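Ycf48-like protein (Thermosynechococcus elongatus, PDB 5OJ5) probably assists the early assembly of photosystem II and the replacement of photodamaged D1, and binds the C-terminal propeptide of D1. Local coordinates at residues Trp284-Ala289 with Tyr316-Phe321. Numbering follows the deposited sequence.
Sequences WLAGGA and YKILFF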
loop_
_atom_site.group_PDB
_atom_site.type_symbol
_atom_site.label_atom_id
_atom_site.label_comp_id
_atom_site.label_asym_id
_atom_site.label_seq_id
_atom_site.Cartn_x
_atom_site.Cartn_y
_atom_site.Cartn_z
ATOM N N TRP A 284 -10.837 -4.727 6.592
ATOM C CA TRP A 284 -10.902 -5.502 5.367
ATOM C C TRP A 284 -9.587 -6.246 5.176
ATOM O O TRP A 284 -8.503 -5.739 5.482
ATOM C CB TRP A 284 -11.226 -4.596 4.183
ATOM C CG TRP A 284 -12.639 -4.114 4.217
ATOM C CD1 TRP A 284 -13.120 -3.043 4.918
ATOM C CD2 TRP A 284 -13.765 -4.764 3.612
ATOM N NE1 TRP A 284 -14.498 -2.970 4.737
ATOM C CE2 TRP A 284 -14.904 -4.010 3.942
ATOM C CE3 TRP A 284 -13.899 -5.903 2.798
ATOM C CZ2 TRP A 284 -16.186 -4.347 3.484
ATOM C CZ3 TRP A 284 -15.177 -6.261 2.372
ATOM C CH2 TRP A 284 -16.297 -5.464 2.698
ATOM N N LEU A 285 -9.690 -7.453 4.618
ATOM C CA LEU A 285 -8.574 -8.354 4.440
ATOM C C LEU A 285 -8.680 -8.920 3.041
ATOM O O LEU A 285 -9.671 -9.568 2.705
ATOM C CB LEU A 285 -8.632 -9.443 5.525
ATOM C CG LEU A 285 -7.546 -10.488 5.519
ATOM C CD1 LEU A 285 -6.176 -9.900 5.809
ATOM C CD2 LEU A 285 -7.877 -11.531 6.575
ATOM N N ALA A 286 -7.676 -8.621 2.220
ATOM C CA ALA A 286 -7.664 -8.954 0.805
ATOM C C ALA A 286 -6.620 -10.016 0.534
ATOM O O ALA A 286 -5.523 -9.965 1.082
ATOM C CB ALA A 286 -7.330 -7.703 -0.013
ATOM N N GLY A 287 -6.943 -10.953 -0.345
ATOM C CA GLY A 287 -5.998 -11.994 -0.665
ATOM C C GLY A 287 -6.129 -12.520 -2.066
ATOM O O GLY A 287 -6.690 -11.911 -2.968
ATOM N N GLY A 288 -5.566 -13.690 -2.244
ATOM C CA GLY A 288 -5.499 -14.259 -3.558
ATOM C C GLY A 288 -6.834 -14.766 -4.040
ATOM O O GLY A 288 -7.737 -15.107 -3.267
ATOM N N ALA A 289 -6.938 -14.840 -5.368
ATOM C CA ALA A 289 -8.032 -15.554 -6.037
ATOM C C ALA A 289 -9.415 -15.097 -5.540
ATOM O O ALA A 289 -10.279 -15.899 -5.182
ATOM C CB ALA A 289 -7.846 -17.069 -5.917
ATOM N N TYR A 316 -4.375 -7.198 -4.017
ATOM C CA TYR A 316 -3.012 -6.946 -3.503
ATOM C C TYR A 316 -2.938 -5.863 -2.466
ATOM O O TYR A 316 -2.026 -5.886 -1.641
ATOM C CB TYR A 316 -2.030 -6.460 -4.604
ATOM C CG TYR A 316 -1.743 -7.545 -5.581
ATOM C CD1 TYR A 316 -0.852 -8.580 -5.281
ATOM C CD2 TYR A 316 -2.438 -7.602 -6.777
ATOM C CE1 TYR A 316 -0.604 -9.610 -6.200
ATOM C CE2 TYR A 316 -2.227 -8.607 -7.667
ATOM C CZ TYR A 316 -1.314 -9.613 -7.382
ATOM O OH TYR A 316 -1.119 -10.619 -8.300
ATOM N N LYS A 317 -3.792 -4.846 -2.581
ATOM C CA LYS A 317 -3.612 -3.606 -1.825
ATOM C C LYS A 317 -4.985 -3.023 -1.567
ATOM O O LYS A 317 -5.767 -2.935 -2.503
ATOM C CB LYS A 317 -2.758 -2.605 -2.635
ATOM C CG LYS A 317 -2.139 -1.470 -1.812
ATOM C CD LYS A 317 -0.869 -0.923 -2.521
ATOM C CE LYS A 317 -0.346 0.341 -1.892
ATOM N NZ LYS A 317 -0.056 0.210 -0.436
ATOM N N ILE A 318 -5.234 -2.602 -0.339
ATOM C CA ILE A 318 -6.457 -1.901 0.026
ATOM C C ILE A 318 -6.074 -0.484 0.435
ATOM O O ILE A 318 -5.249 -0.315 1.330
ATOM C CB ILE A 318 -7.163 -2.581 1.220
ATOM C CG1 ILE A 318 -7.424 -4.084 0.984
ATOM C CG2 ILE A 318 -8.460 -1.793 1.565
ATOM C CD1 ILE A 318 -7.675 -4.797 2.323
ATOM N N LEU A 319 -6.696 0.518 -0.166
ATOM C CA LEU A 319 -6.406 1.922 0.130
ATOM C C LEU A 319 -7.709 2.608 0.502
ATOM O O LEU A 319 -8.559 2.807 -0.363
ATOM C CB LEU A 319 -5.782 2.601 -1.088
ATOM C CG LEU A 319 -4.401 2.080 -1.470
ATOM C CD1 LEU A 319 -3.893 2.742 -2.727
ATOM C CD2 LEU A 319 -3.345 2.361 -0.357
ATOM N N PHE A 320 -7.853 3.012 1.748
ATOM C CA PHE A 320 -8.982 3.842 2.167
ATOM C C PHE A 320 -8.499 5.270 2.281
ATOM O O PHE A 320 -7.496 5.540 2.941
ATOM C CB PHE A 320 -9.569 3.394 3.502
ATOM C CG PHE A 320 -10.444 2.168 3.362
ATOM C CD1 PHE A 320 -11.661 2.266 2.737
ATOM C CD2 PHE A 320 -10.026 0.931 3.874
ATOM C CE1 PHE A 320 -12.468 1.128 2.605
ATOM C CE2 PHE A 320 -10.820 -0.178 3.734
ATOM C CZ PHE A 320 -12.028 -0.075 3.102
ATOM N N PHE A 321 -9.194 6.168 1.637
ATOM C CA PHE A 321 -8.927 7.597 1.735
ATOM C C PHE A 321 -9.809 8.298 2.758
ATOM O O PHE A 321 -9.402 9.318 3.319
ATOM C CB PHE A 321 -9.049 8.236 0.345
ATOM C CG PHE A 321 -8.017 7.708 -0.581
ATOM C CD1 PHE A 321 -6.718 8.220 -0.520
ATOM C CD2 PHE A 321 -8.270 6.654 -1.437
ATOM C CE1 PHE A 321 -5.710 7.694 -1.289
ATOM C CE2 PHE A 321 -7.228 6.104 -2.224
ATOM C CZ PHE A 321 -5.959 6.645 -2.144
#
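Ile318 reaches across to the strand 284-287 with its long branch: CG1 stands anti to its own carbonyl carbon (chi1 -54°), and the extended chain carries CD1 over the backbone of Trp284, where it lies 3.4 Å from Trp284 O. Ile318 CD1 also packs 3.7 Å from Ala286 CB and touches Trp284 CB. Beta-branching suits isoleucine to a strand, and its CG1-CD1 arm bridges two strands whose axes come no nearer than 7.5 Å, while the small Ala286 leaves room for its tip. Strand 317-320 is the innermost strand of the last blade, whose outermost strand, the N-terminal 47-51, closes the ring in the usual velcro manner; 283-287 is the second strand of the preceding blade, and the contact is thus face-to-face packing between adjoining blades of the seven-bladed beta-propeller. Asp274, on the inner strand of that preceding blade, also accepts a hydrogen bond from Ile318 N. Two residues on, Phe320 points the same way, as alternation along a strand requires, and its ring meets the indole of Trp284 obliquely, planes at 50°. Phe320 CZ touches Trp284 CD1 at 3.6 Å. Flat, apolar rings fill the space between the sheets here; Glu282 hydrogen-bonds the buried Trp284 NE1, and Trp47 packs edge-to-face with the indole.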